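Local coordinates for protein DNA alpha-glucosyltransferase (Enterobacteria phage T4, PDB 1XV5) that is a bacteriophage glycosyltransferase of the GT-B clan, built on two parallel Rossmann-like sheets, with uridine-5'-diphosphate bound in its pocket, at residues 204-209 with 238-243; 262-265 with 270-273; 213-218 with 228-233; 219-224 with 352-357. All coordinates share one frame; numbering follows the deposited sequence.

Contact 1 (204-209 with 238-243); sequences GRTTTW and SPAFIA. With UDP (uridine-5'-diphosphate), chain C.
Phe241 turns the edge of its ring to Thr206, whose OG1 lies near the ring plane, 3.9 Å from CD1 of Phe241; Tyr251 meets the same ring edge-to-face, and Tyr253 at about 60°. The guanidinium of Arg205, on the other side of the loop, has the beta-phosphate of UDP at its edge, in plane. Two nearly straight bonds make a side-on, bidentate grip: Arg205 NE to UDP O2B at 3.0 Å and Arg205 NH1 to UDP O1B at 2.8 Å. The Arg205 chain runs extended from CG to NE, which carries the guanidinium to the phosphate. Loop 204-209 follows strand 199-203 of one of the two Rossmann-like sheets of the GT-B fold, and Thr206 centres an inverse gamma turn within it. Thr206 sends CG2 anti to its own N and onto the first turn of helix 239-246, 3.6 Å from Phe241 N and 3.9 Å from Ala240 CB. Its OG1 is hydrogen-bonded to Glu236 O. Ser238 is the N-cap of that helix, its OG weakly accepting from Phe241 N. A water accepts from Ser238 OG at an unusually short 2.5 Å and donates to Thr206 O at 2.6 Å, bridging loop and helix start.

Contact 2 (262-265 with 270-273); sequences MNLA and AQIL
Met262 lies along Gln271 with the two side chains running past each other in opposite directions, and its chain runs over the strand towards Leu273. CB of Met262 sits beside the carboxamide end of Gln271. One bond further, CG comes down on the root of the glutamine, 3.9 Å from Gln271 CB, and SD stays over the same methylene, also 3.9 Å from Gln271 CB. The chain then bends at the sulfur (chi3 -118°), swinging the methyl along the strand to the next residue on this face: CE of Met262 stops 4.0 Å from CD1 of Leu273 and 4.1 Å from CB of Leu273, the two side chains crossing at about a right angle. Segment 262-265 belongs to the link between strands 251-254 and 270-273, neighbours in the parallel Rossmann-like sheet of this half of the GT-B fold; no helix lies between the segments, and the loop lies against the sheet itself. Val231 and Tyr254, from the strands on either side of 270-273, also touch Met262. Gln271 is bent at chi2 (-63°), which folds its amide back towards the loop backbone. Its CG passes 3.3 Å from Asn263 O, and its CD lies 3.4 Å from the same Asn263 O. Leu264 only grazes this chain through CD2, 4.5 Å from Gln271 CG, while its carbonyl oxygen accepts a hydrogen bond from Ser229 OG, which moors the loop to strand 229-233 as well.

Contact 3 (213-218 with 228-233); sequences YQMFDF and KSTVME
Met232 fills the angle between Met215 and Phe216, two consecutive residues of helix 212-223, and its conformation decides what it meets. CG and SD run out from strand 229-233, then the chain turns at chi3 (68°) and lays its end across one face of the Phe216 ring. SD of Met232 stands 3.9 Å from the ring centroid of Phe216, 21° off the normal, a Met-aromatic contact; CE of Met232 is 4.2 Å from the same centroid, a CH-pi contact from over the face. The Phe216 CB starts off away from the strand, but the ring comes back to it. Met215 slides past Met232 in the opposite direction, its CB 3.7 Å from Met232 CE. A bend at chi2 lets Met215 reach the strand two residues earlier, where its CE meets Thr230 CG2 tip to tip at 3.8 Å. The short axes approach to 9.9 Å and run nearly antiparallel, at 168°, as expected for the helix and second strand of a beta-alpha-beta crossover. All four side chains are buried, and no hydrogen bond spans the segments. Cohesion here is therefore apolar, from close packing and burial of methyl, thioether and ring groups, with the sulfur and methyl of Met232 probably adding a weak electrostatic attraction to the ring's pi face.

Contact 4 (219-224 with 352-357); sequences HEKFLK and NDMEST
Phe222 leans its ring obliquely over the first turn of helix 354-365, so that a face, rather than an edge, meets the backbone of Met354. Met354 O lies 4.2 Å above the ring plane, over its centre. The two sides of the ring divide the helix between them: CE1 of Phe222 touches Met354 CB at 3.6 Å, and CE2 of Phe222 approaches Glu355 CA to 3.5 Å, an approach neither face-on nor edge-on. Phe222 keeps CG beside its backbone N (chi1 -64°), which aims the ring at the neighbouring helix. Glu355 leaves its methylene against the ring and leads its carboxylate away, with the ring and carboxylate planes 30° apart. Lys221 crosses Met354 obliquely; the methyl CE of Met354, bent back at chi3, lies 3.7 Å from Lys221 NZ, whose charge is paired with Asp217 in a salt bridge. The turn that Phe222 covers is capped by Asp353: OD2 of Asp353 accepts from Ser356 N at 3.1 Å, met from above the carboxylate plane. On the other side, helix 212-223 widens into a pi-type turn, with Lys224 N bonded to His219 O at 2.7 Å. This contact at the surface joins helix 212-223 to helix 354-365, which follows strand 347-349, an edge strand of the sheet; Phe349 of that strand touches Met354, and Phe358 of helix 354-365 packs on both Phe222 and Leu223.

All four contacts belong to one Rossmann-like half of the protein. Contact 1 touches UDP directly through Arg205; the side chain of Leu273 in contact 2 is about 7 Å from UDP, and that of Met232 in contact 3 about 11 Å. Contacts 2 and 3, centres 10 Å apart, share the sheet, strands 270-273 and 229-233 being joined by a probable hydrogen bond from Met232 N to Gln271 O (2.8 Å). Contacts 3 and 4, centres also 10 Å apart, use successive parts of helix 212-223. Contact 3 meets contact 1 at Gly204 N and Glu233 O (3.1 Å), whereas contacts 1 and 4 stay about 12 Å apart at their nearest atoms.

Contact 1 (204-209 with 238-243)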
loop_
_atom_site.group_PDB
_atom_site.type_symbol
_atom_site.label_atom_id
_atom_site.label_comp_id
_atom_site.label_asym_id
_atom_site.label_seq_id
_atom_site.Cartn_x
_atom_site.Cartn_y
_atom_site.Cartn_z
ATOM N N GLY A 204 8.253 -3.209 -4.565
ATOM C CA GLY A 204 7.860 -1.847 -4.253
ATOM C C GLY A 204 7.798 -1.005 -5.515
ATOM O O GLY A 204 7.336 -1.472 -6.555
ATOM N N ARG A 205 8.250 0.244 -5.419
ATOM C CA ARG A 205 8.278 1.149 -6.567
ATOM C C ARG A 205 9.425 2.130 -6.388
ATOM O O ARG A 205 10.050 2.165 -5.329
ATOM C CB ARG A 205 6.942 1.880 -6.740
ATOM C CG ARG A 205 6.389 2.550 -5.504
ATOM C CD ARG A 205 4.946 2.973 -5.758
ATOM N NE ARG A 205 4.331 3.577 -4.582
ATOM C CZ ARG A 205 4.572 4.815 -4.161
ATOM N NH1 ARG A 205 3.968 5.273 -3.077
ATOM N NH2 ARG A 205 5.409 5.597 -4.830
ATOM N N THR A 206 9.699 2.930 -7.412
ATOM C CA THR A 206 10.832 3.839 -7.348
ATOM C C THR A 206 10.654 5.133 -6.560
ATOM O O THR A 206 10.553 6.224 -7.124
ATOM C CB THR A 206 11.345 4.162 -8.771
ATOM O OG1 THR A 206 11.459 2.942 -9.518
ATOM C CG2 THR A 206 12.728 4.814 -8.703
ATOM N N THR A 207 10.618 4.988 -5.239
ATOM C CA THR A 207 10.510 6.115 -4.324
ATOM C C THR A 207 11.509 5.758 -3.238
ATOM O O THR A 207 11.453 4.671 -2.673
ATOM C CB THR A 207 9.091 6.248 -3.764
ATOM O OG1 THR A 207 8.209 6.633 -4.826
ATOM C CG2 THR A 207 9.043 7.310 -2.677
ATOM N N THR A 208 12.435 6.665 -2.959
ATOM C CA THR A 208 13.485 6.370 -1.999
ATOM C C THR A 208 13.079 5.886 -0.610
ATOM O O THR A 208 13.818 5.106 -0.009
ATOM C CB THR A 208 14.466 7.558 -1.878
ATOM O OG1 THR A 208 13.756 8.734 -1.488
ATOM C CG2 THR A 208 15.147 7.805 -3.225
ATOM N N TRP A 209 11.928 6.309 -0.089
ATOM C CA TRP A 209 11.561 5.814 1.238
ATOM C C TRP A 209 11.133 4.351 1.227
ATOM O O TRP A 209 10.879 3.766 2.281
ATOM C CB TRP A 209 10.485 6.682 1.922
ATOM C CG TRP A 209 9.164 6.861 1.235
ATOM C CD1 TRP A 209 8.773 7.938 0.488
ATOM C CD2 TRP A 209 8.015 6.006 1.334
ATOM N NE1 TRP A 209 7.453 7.811 0.127
ATOM C CE2 TRP A 209 6.963 6.636 0.633
ATOM C CE3 TRP A 209 7.771 4.772 1.953
ATOM C CZ2 TRP A 209 5.682 6.073 0.533
ATOM C CZ3 TRP A 209 6.493 4.212 1.855
ATOM C CH2 TRP A 209 5.469 4.866 1.150
ATOM N N SER A 238 11.999 6.773 -14.085
ATOM C CA SER A 238 11.606 8.128 -13.720
ATOM C C SER A 238 12.887 8.831 -13.313
ATOM O O SER A 238 13.943 8.202 -13.241
ATOM C CB SER A 238 10.662 8.088 -12.518
ATOM O OG SER A 238 11.347 7.591 -11.378
ATOM N N PRO A 239 12.821 10.147 -13.052
ATOM C CA PRO A 239 14.045 10.838 -12.648
ATOM C C PRO A 239 14.697 10.152 -11.447
ATOM O O PRO A 239 15.915 10.053 -11.370
ATOM C CB PRO A 239 13.548 12.241 -12.330
ATOM C CG PRO A 239 12.490 12.440 -13.387
ATOM C CD PRO A 239 11.742 11.111 -13.344
ATOM N N ALA A 240 13.883 9.668 -10.513
ATOM C CA ALA A 240 14.428 8.993 -9.338
ATOM C C ALA A 240 15.186 7.738 -9.758
ATOM O O ALA A 240 16.246 7.427 -9.210
ATOM C CB ALA A 240 13.304 8.633 -8.367
ATOM N N PHE A 241 14.656 7.015 -10.739
ATOM C CA PHE A 241 15.333 5.806 -11.188
ATOM C C PHE A 241 16.651 6.153 -11.873
ATOM O O PHE A 241 17.647 5.451 -11.716
ATOM C CB PHE A 241 14.457 5.008 -12.161
ATOM C CG PHE A 241 15.016 3.654 -12.477
ATOM C CD1 PHE A 241 14.776 2.579 -11.626
ATOM C CD2 PHE A 241 15.866 3.472 -13.566
ATOM C CE1 PHE A 241 15.385 1.339 -11.847
ATOM C CE2 PHE A 241 16.477 2.243 -13.796
ATOM C CZ PHE A 241 16.237 1.174 -12.932
ATOM N N ILE A 242 16.655 7.239 -12.638
ATOM C CA ILE A 242 17.859 7.656 -13.350
ATOM C C ILE A 242 19.027 7.894 -12.393
ATOM O O ILE A 242 20.189 7.699 -12.752
ATOM C CB ILE A 242 17.581 8.936 -14.176
ATOM C CG1 ILE A 242 16.599 8.601 -15.304
ATOM C CG2 ILE A 242 18.878 9.500 -14.750
ATOM C CD1 ILE A 242 16.047 9.807 -16.032
ATOM N N ALA A 243 18.710 8.297 -11.169
ATOM C CA ALA A 243 19.737 8.566 -10.169
ATOM C C ALA A 243 20.566 7.324 -9.853
ATOM O O ALA A 243 21.733 7.430 -9.483
ATOM C CB ALA A 243 19.092 9.099 -8.896
HETATM N N1 UDP C . 1.931 -3.458 -6.886
HETATM C C2 UDP C . 1.697 -4.190 -8.033
HETATM N N3 UDP C . 2.559 -3.932 -9.069
HETATM C C4 UDP C . 3.614 -3.039 -9.067
HETATM C C5 UDP C . 3.796 -2.330 -7.838
HETATM C C6 UDP C . 2.966 -2.557 -6.815
HETATM O O2 UDP C . 0.800 -5.012 -8.121
HETATM O O4 UDP C . 4.305 -2.916 -10.079
HETATM C "C1'" UDP C . 1.029 -3.672 -5.750
HETATM C "C2'" UDP C . 1.709 -4.160 -4.476
HETATM O "O2'" UDP C . 1.942 -5.552 -4.523
HETATM C "C3'" UDP C . 0.676 -3.732 -3.442
HETATM C "C4'" UDP C . 0.264 -2.359 -3.969
HETATM O "O4'" UDP C . 0.457 -2.429 -5.407
HETATM O "O3'" UDP C . -0.436 -4.626 -3.486
HETATM C "C5'" UDP C . 1.057 -1.193 -3.411
HETATM O "O5'" UDP C . 0.592 -0.877 -2.104
HETATM P PA UDP C . 1.576 -0.571 -0.887
HETATM O O1A UDP C . 0.699 -0.293 0.270
HETATM O O2A UDP C . 2.576 -1.668 -0.792
HETATM O O3A UDP C . 2.392 0.784 -1.306
HETATM P PB UDP C . 1.955 2.093 -2.191
HETATM O O1B UDP C . 2.638 3.264 -1.584
HETATM O O2B UDP C . 2.194 1.777 -3.617
HETATM O O3B UDP C . 0.392 2.235 -1.948
HETATM O O HOH W 1 9.830 7.257 -9.374
#

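Contact 2 (262-265 with 270-273)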
loop_
_atom_site.group_PDB
_atom_site.type_symbol
_atom_site.label_atom_id
_atom_site.label_comp_id
_atom_site.label_asym_id
_atom_site.label_seq_id
_atom_site.Cartn_x
_atom_site.Cartn_y
_atom_site.Cartn_z
ATOM N N MET A 262 15.917 -12.749 -17.305
ATOM C CA MET A 262 16.554 -12.461 -16.028
ATOM C C MET A 262 17.589 -13.518 -15.696
ATOM O O MET A 262 17.349 -14.714 -15.859
ATOM C CB MET A 262 15.521 -12.406 -14.908
ATOM C CG MET A 262 15.135 -11.006 -14.519
ATOM S SD MET A 262 14.127 -10.979 -13.035
ATOM C CE MET A 262 12.623 -10.268 -13.699
ATOM N N ASN A 263 18.746 -13.069 -15.234
ATOM C CA ASN A 263 19.815 -13.977 -14.867
ATOM C C ASN A 263 19.728 -14.168 -13.355
ATOM O O ASN A 263 20.163 -13.308 -12.590
ATOM C CB ASN A 263 21.165 -13.371 -15.258
ATOM C CG ASN A 263 22.288 -14.381 -15.211
ATOM O OD1 ASN A 263 23.406 -14.103 -15.647
ATOM N ND2 ASN A 263 22.000 -15.563 -14.678
ATOM N N LEU A 264 19.156 -15.292 -12.931
ATOM C CA LEU A 264 18.990 -15.571 -11.507
ATOM C C LEU A 264 20.127 -16.390 -10.916
ATOM O O LEU A 264 20.012 -16.937 -9.818
ATOM C CB LEU A 264 17.662 -16.292 -11.274
ATOM C CG LEU A 264 16.432 -15.553 -11.814
ATOM C CD1 LEU A 264 15.169 -16.308 -11.434
ATOM C CD2 LEU A 264 16.397 -14.141 -11.251
ATOM N N ALA A 265 21.232 -16.457 -11.645
ATOM C CA ALA A 265 22.394 -17.210 -11.208
ATOM C C ALA A 265 23.289 -16.368 -10.298
ATOM O O ALA A 265 23.113 -15.156 -10.181
ATOM C CB ALA A 265 23.178 -17.682 -12.423
ATOM N N ALA A 270 21.893 -6.842 -9.362
ATOM C CA ALA A 270 20.478 -6.965 -9.034
ATOM C C ALA A 270 19.676 -7.020 -10.337
ATOM O O ALA A 270 19.957 -6.276 -11.279
ATOM C CB ALA A 270 20.032 -5.779 -8.190
ATOM N N GLN A 271 18.690 -7.910 -10.392
ATOM C CA GLN A 271 17.840 -8.046 -11.574
ATOM C C GLN A 271 16.565 -7.271 -11.269
ATOM O O GLN A 271 15.892 -7.551 -10.284
ATOM C CB GLN A 271 17.520 -9.519 -11.830
ATOM C CG GLN A 271 18.745 -10.405 -12.019
ATOM C CD GLN A 271 19.568 -10.021 -13.236
ATOM O OE1 GLN A 271 20.664 -9.462 -13.117
ATOM N NE2 GLN A 271 19.040 -10.315 -14.416
ATOM N N ILE A 272 16.235 -6.305 -12.122
ATOM C CA ILE A 272 15.075 -5.447 -11.905
ATOM C C ILE A 272 13.925 -5.631 -12.888
ATOM O O ILE A 272 14.141 -5.725 -14.093
ATOM C CB ILE A 272 15.487 -3.954 -11.977
ATOM C CG1 ILE A 272 16.740 -3.711 -11.127
ATOM C CG2 ILE A 272 14.328 -3.066 -11.542
ATOM C CD1 ILE A 272 16.633 -4.217 -9.715
ATOM N N LEU A 273 12.705 -5.667 -12.353
ATOM C CA LEU A 273 11.492 -5.781 -13.163
ATOM C C LEU A 273 10.817 -4.415 -13.042
ATOM O O LEU A 273 10.634 -3.909 -11.935
ATOM C CB LEU A 273 10.573 -6.877 -12.615
ATOM C CG LEU A 273 9.337 -7.197 -13.459
ATOM C CD1 LEU A 273 9.769 -7.646 -14.846
ATOM C CD2 LEU A 273 8.505 -8.283 -12.781
#

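Contact 3 (213-218 with 228-233)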
loop_
_atom_site.group_PDB
_atom_site.type_symbol
_atom_site.label_atom_id
_atom_site.label_comp_id
_atom_site.label_asym_id
_atom_site.label_seq_id
_atom_site.Cartn_x
_atom_site.Cartn_y
_atom_site.Cartn_z
ATOM N N TYR A 213 17.598 1.608 -2.343
ATOM C CA TYR A 213 19.046 1.801 -2.284
ATOM C C TYR A 213 19.659 0.860 -1.258
ATOM O O TYR A 213 20.771 0.364 -1.441
ATOM C CB TYR A 213 19.401 3.243 -1.913
ATOM C CG TYR A 213 19.346 4.200 -3.075
ATOM C CD1 TYR A 213 18.468 5.282 -3.072
ATOM C CD2 TYR A 213 20.165 4.015 -4.189
ATOM C CE1 TYR A 213 18.404 6.162 -4.154
ATOM C CE2 TYR A 213 20.107 4.885 -5.279
ATOM C CZ TYR A 213 19.225 5.956 -5.254
ATOM O OH TYR A 213 19.161 6.819 -6.332
ATOM N N GLN A 214 18.928 0.622 -0.175
ATOM C CA GLN A 214 19.408 -0.265 0.873
ATOM C C GLN A 214 19.469 -1.710 0.385
ATOM O O GLN A 214 20.306 -2.496 0.842
ATOM C CB GLN A 214 18.523 -0.133 2.118
ATOM C CG GLN A 214 18.774 1.165 2.905
ATOM C CD GLN A 214 18.370 2.436 2.153
ATOM O OE1 GLN A 214 19.015 3.479 2.287
ATOM N NE2 GLN A 214 17.296 2.356 1.379
ATOM N N MET A 215 18.596 -2.059 -0.557
ATOM C CA MET A 215 18.598 -3.408 -1.112
ATOM C C MET A 215 19.837 -3.571 -2.004
ATOM O O MET A 215 20.524 -4.596 -1.952
ATOM C CB MET A 215 17.327 -3.653 -1.932
ATOM C CG MET A 215 17.109 -5.114 -2.312
ATOM S SD MET A 215 16.807 -6.174 -0.872
ATOM C CE MET A 215 17.191 -7.789 -1.553
ATOM N N PHE A 216 20.121 -2.559 -2.822
ATOM C CA PHE A 216 21.297 -2.600 -3.692
ATOM C C PHE A 216 22.541 -2.752 -2.826
ATOM O O PHE A 216 23.455 -3.513 -3.151
ATOM C CB PHE A 216 21.429 -1.303 -4.502
ATOM C CG PHE A 216 20.499 -1.210 -5.681
ATOM C CD1 PHE A 216 20.527 -2.170 -6.689
ATOM C CD2 PHE A 216 19.623 -0.135 -5.805
ATOM C CE1 PHE A 216 19.696 -2.057 -7.805
ATOM C CE2 PHE A 216 18.791 -0.015 -6.916
ATOM C CZ PHE A 216 18.828 -0.977 -7.917
ATOM N N ASP A 217 22.562 -2.016 -1.719
ATOM C CA ASP A 217 23.688 -2.028 -0.791
ATOM C C ASP A 217 23.849 -3.412 -0.167
ATOM O O ASP A 217 24.957 -3.949 -0.099
ATOM C CB ASP A 217 23.461 -0.986 0.308
ATOM C CG ASP A 217 24.724 -0.676 1.099
ATOM O OD1 ASP A 217 24.615 -0.412 2.315
ATOM O OD2 ASP A 217 25.821 -0.676 0.507
ATOM N N PHE A 218 22.738 -3.991 0.280
ATOM C CA PHE A 218 22.774 -5.309 0.902
ATOM C C PHE A 218 23.227 -6.371 -0.096
ATOM O O PHE A 218 23.934 -7.307 0.265
ATOM C CB PHE A 218 21.394 -5.670 1.465
ATOM C CG PHE A 218 21.401 -6.874 2.375
ATOM C CD1 PHE A 218 22.234 -6.917 3.491
ATOM C CD2 PHE A 218 20.553 -7.949 2.135
ATOM C CE1 PHE A 218 22.217 -8.015 4.357
ATOM C CE2 PHE A 218 20.526 -9.049 2.990
ATOM C CZ PHE A 218 21.358 -9.083 4.104
ATOM N N LYS A 228 24.425 -15.425 -3.627
ATOM C CA LYS A 228 22.969 -15.319 -3.659
ATOM C C LYS A 228 22.517 -14.424 -4.807
ATOM O O LYS A 228 23.325 -13.717 -5.414
ATOM C CB LYS A 228 22.457 -14.748 -2.336
ATOM C CG LYS A 228 23.027 -15.423 -1.102
ATOM C CD LYS A 228 22.622 -16.880 -1.018
ATOM C CE LYS A 228 23.155 -17.514 0.259
ATOM N NZ LYS A 228 22.635 -18.899 0.444
ATOM N N SER A 229 21.219 -14.450 -5.094
ATOM C CA SER A 229 20.662 -13.643 -6.171
ATOM C C SER A 229 19.648 -12.640 -5.651
ATOM O O SER A 229 18.920 -12.912 -4.696
ATOM C CB SER A 229 19.981 -14.538 -7.209
ATOM O OG SER A 229 20.881 -15.503 -7.716
ATOM N N THR A 230 19.601 -11.478 -6.292
ATOM C CA THR A 230 18.661 -10.442 -5.903
ATOM C C THR A 230 17.819 -9.977 -7.075
ATOM O O THR A 230 18.331 -9.720 -8.167
ATOM C CB THR A 230 19.384 -9.218 -5.306
ATOM O OG1 THR A 230 19.966 -9.581 -4.049
ATOM C CG2 THR A 230 18.407 -8.065 -5.094
ATOM N N VAL A 231 16.518 -9.892 -6.829
ATOM C CA VAL A 231 15.553 -9.436 -7.813
ATOM C C VAL A 231 14.772 -8.323 -7.133
ATOM O O VAL A 231 14.454 -8.411 -5.943
ATOM C CB VAL A 231 14.565 -10.555 -8.218
ATOM C CG1 VAL A 231 13.491 -9.990 -9.144
ATOM C CG2 VAL A 231 15.313 -11.691 -8.900
ATOM N N MET A 232 14.483 -7.266 -7.882
ATOM C CA MET A 232 13.733 -6.142 -7.352
ATOM C C MET A 232 12.621 -5.853 -8.348
ATOM O O MET A 232 12.875 -5.502 -9.501
ATOM C CB MET A 232 14.665 -4.940 -7.172
ATOM C CG MET A 232 15.826 -5.247 -6.224
ATOM S SD MET A 232 17.056 -3.936 -6.081
ATOM C CE MET A 232 16.114 -2.730 -5.258
ATOM N N GLU A 233 11.382 -6.016 -7.897
ATOM C CA GLU A 233 10.227 -5.821 -8.760
ATOM C C GLU A 233 9.442 -4.547 -8.503
ATOM O O GLU A 233 9.221 -4.168 -7.356
ATOM C CB GLU A 233 9.266 -7.010 -8.628
ATOM C CG GLU A 233 9.829 -8.362 -9.050
ATOM C CD GLU A 233 8.760 -9.447 -9.097
ATOM O OE1 GLU A 233 7.603 -9.120 -9.415
ATOM O OE2 GLU A 233 9.076 -10.627 -8.833
#

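Contact 4 (219-224 with 352-357)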
loop_
_atom_site.group_PDB
_atom_site.type_symbol
_atom_site.label_atom_id
_atom_site.label_comp_id
_atom_site.label_asym_id
_atom_site.label_seq_id
_atom_site.Cartn_x
_atom_site.Cartn_y
_atom_site.Cartn_z
ATOM N N HIS A 219 22.820 -6.231 -1.353
ATOM C CA HIS A 219 23.225 -7.197 -2.364
ATOM C C HIS A 219 24.733 -7.108 -2.581
ATOM O O HIS A 219 25.433 -8.119 -2.604
ATOM C CB HIS A 219 22.524 -6.927 -3.693
ATOM C CG HIS A 219 22.832 -7.945 -4.745
ATOM N ND1 HIS A 219 23.313 -7.610 -5.993
ATOM C CD2 HIS A 219 22.735 -9.296 -4.729
ATOM C CE1 HIS A 219 23.499 -8.710 -6.701
ATOM N NE2 HIS A 219 23.155 -9.746 -5.956
ATOM N N GLU A 220 25.225 -5.888 -2.742
ATOM C CA GLU A 220 26.651 -5.673 -2.971
ATOM C C GLU A 220 27.532 -6.145 -1.817
ATOM O O GLU A 220 28.551 -6.803 -2.035
ATOM C CB GLU A 220 26.919 -4.189 -3.239
ATOM C CG GLU A 220 28.394 -3.836 -3.390
ATOM C CD GLU A 220 28.612 -2.361 -3.683
ATOM O OE1 GLU A 220 28.213 -1.906 -4.776
ATOM O OE2 GLU A 220 29.176 -1.657 -2.818
ATOM N N LYS A 221 27.132 -5.813 -0.594
ATOM C CA LYS A 221 27.913 -6.164 0.588
ATOM C C LYS A 221 27.806 -7.593 1.097
ATOM O O LYS A 221 28.795 -8.149 1.582
ATOM C CB LYS A 221 27.573 -5.213 1.736
ATOM C CG LYS A 221 27.975 -3.770 1.491
ATOM C CD LYS A 221 27.575 -2.884 2.656
ATOM C CE LYS A 221 27.997 -1.440 2.420
ATOM N NZ LYS A 221 27.504 -0.558 3.510
ATOM N N PHE A 222 26.623 -8.193 0.996
ATOM C CA PHE A 222 26.448 -9.545 1.505
ATOM C C PHE A 222 25.891 -10.614 0.577
ATOM O O PHE A 222 26.460 -11.697 0.474
ATOM C CB PHE A 222 25.594 -9.509 2.776
ATOM C CG PHE A 222 26.242 -8.780 3.916
ATOM C CD1 PHE A 222 26.134 -7.400 4.027
ATOM C CD2 PHE A 222 26.994 -9.473 4.859
ATOM C CE1 PHE A 222 26.767 -6.716 5.061
ATOM C CE2 PHE A 222 27.634 -8.799 5.899
ATOM C CZ PHE A 222 27.520 -7.419 5.999
ATOM N N LEU A 223 24.776 -10.329 -0.084
ATOM C CA LEU A 223 24.161 -11.322 -0.957
ATOM C C LEU A 223 25.009 -11.746 -2.158
ATOM O O LEU A 223 25.224 -12.938 -2.373
ATOM C CB LEU A 223 22.790 -10.825 -1.431
ATOM C CG LEU A 223 21.794 -10.499 -0.311
ATOM C CD1 LEU A 223 20.501 -9.970 -0.916
ATOM C CD2 LEU A 223 21.519 -11.740 0.530
ATOM N N LYS A 224 25.504 -10.789 -2.932
ATOM C CA LYS A 224 26.300 -11.146 -4.102
ATOM C C LYS A 224 27.573 -11.916 -3.747
ATOM O O LYS A 224 27.884 -12.928 -4.376
ATOM C CB LYS A 224 26.655 -9.904 -4.919
ATOM C CG LYS A 224 27.129 -10.233 -6.330
ATOM C CD LYS A 224 27.514 -8.983 -7.103
ATOM C CE LYS A 224 27.899 -9.331 -8.528
ATOM N NZ LYS A 224 28.328 -8.133 -9.306
ATOM N N ASN A 352 22.589 -0.894 10.511
ATOM C CA ASN A 352 23.769 -0.722 11.355
ATOM C C ASN A 352 24.439 -2.046 11.700
ATOM O O ASN A 352 25.492 -2.073 12.338
ATOM C CB ASN A 352 23.391 0.023 12.632
ATOM C CG ASN A 352 23.125 1.495 12.386
ATOM O OD1 ASN A 352 22.423 2.148 13.157
ATOM N ND2 ASN A 352 23.699 2.030 11.312
ATOM N N ASP A 353 23.819 -3.144 11.283
ATOM C CA ASP A 353 24.374 -4.467 11.526
ATOM C C ASP A 353 23.814 -5.440 10.496
ATOM O O ASP A 353 23.124 -6.404 10.836
ATOM C CB ASP A 353 24.041 -4.949 12.940
ATOM C CG ASP A 353 24.842 -6.179 13.336
ATOM O OD1 ASP A 353 24.663 -6.669 14.469
ATOM O OD2 ASP A 353 25.651 -6.658 12.515
ATOM N N MET A 354 24.105 -5.172 9.229
ATOM C CA MET A 354 23.627 -6.032 8.160
ATOM C C MET A 354 24.250 -7.419 8.266
ATOM O O MET A 354 23.691 -8.401 7.775
ATOM C CB MET A 354 23.939 -5.405 6.801
ATOM C CG MET A 354 23.099 -4.166 6.508
ATOM S SD MET A 354 23.392 -3.473 4.877
ATOM C CE MET A 354 24.732 -2.333 5.241
ATOM N N GLU A 355 25.407 -7.501 8.915
ATOM C CA GLU A 355 26.066 -8.786 9.077
ATOM C C GLU A 355 25.149 -9.702 9.880
ATOM O O GLU A 355 24.945 -10.860 9.523
ATOM C CB GLU A 355 27.405 -8.623 9.804
ATOM C CG GLU A 355 28.171 -9.926 9.945
ATOM C CD GLU A 355 29.526 -9.747 10.601
ATOM O OE1 GLU A 355 30.231 -10.761 10.790
ATOM O OE2 GLU A 355 29.887 -8.597 10.928
ATOM N N SER A 356 24.588 -9.170 10.960
ATOM C CA SER A 356 23.685 -9.941 11.805
ATOM C C SER A 356 22.442 -10.331 11.012
ATOM O O SER A 356 21.920 -11.435 11.161
ATOM C CB SER A 356 23.281 -9.120 13.032
ATOM O OG SER A 356 22.368 -9.837 13.841
ATOM N N THR A 357 21.970 -9.415 10.175
ATOM C CA THR A 357 20.795 -9.676 9.355
ATOM C C THR A 357 21.065 -10.837 8.402
ATOM O O THR A 357 20.263 -11.760 8.290
ATOM C CB THR A 357 20.412 -8.434 8.526
ATOM O OG1 THR A 357 20.069 -7.360 9.410
ATOM C CG2 THR A 357 19.229 -8.738 7.617
#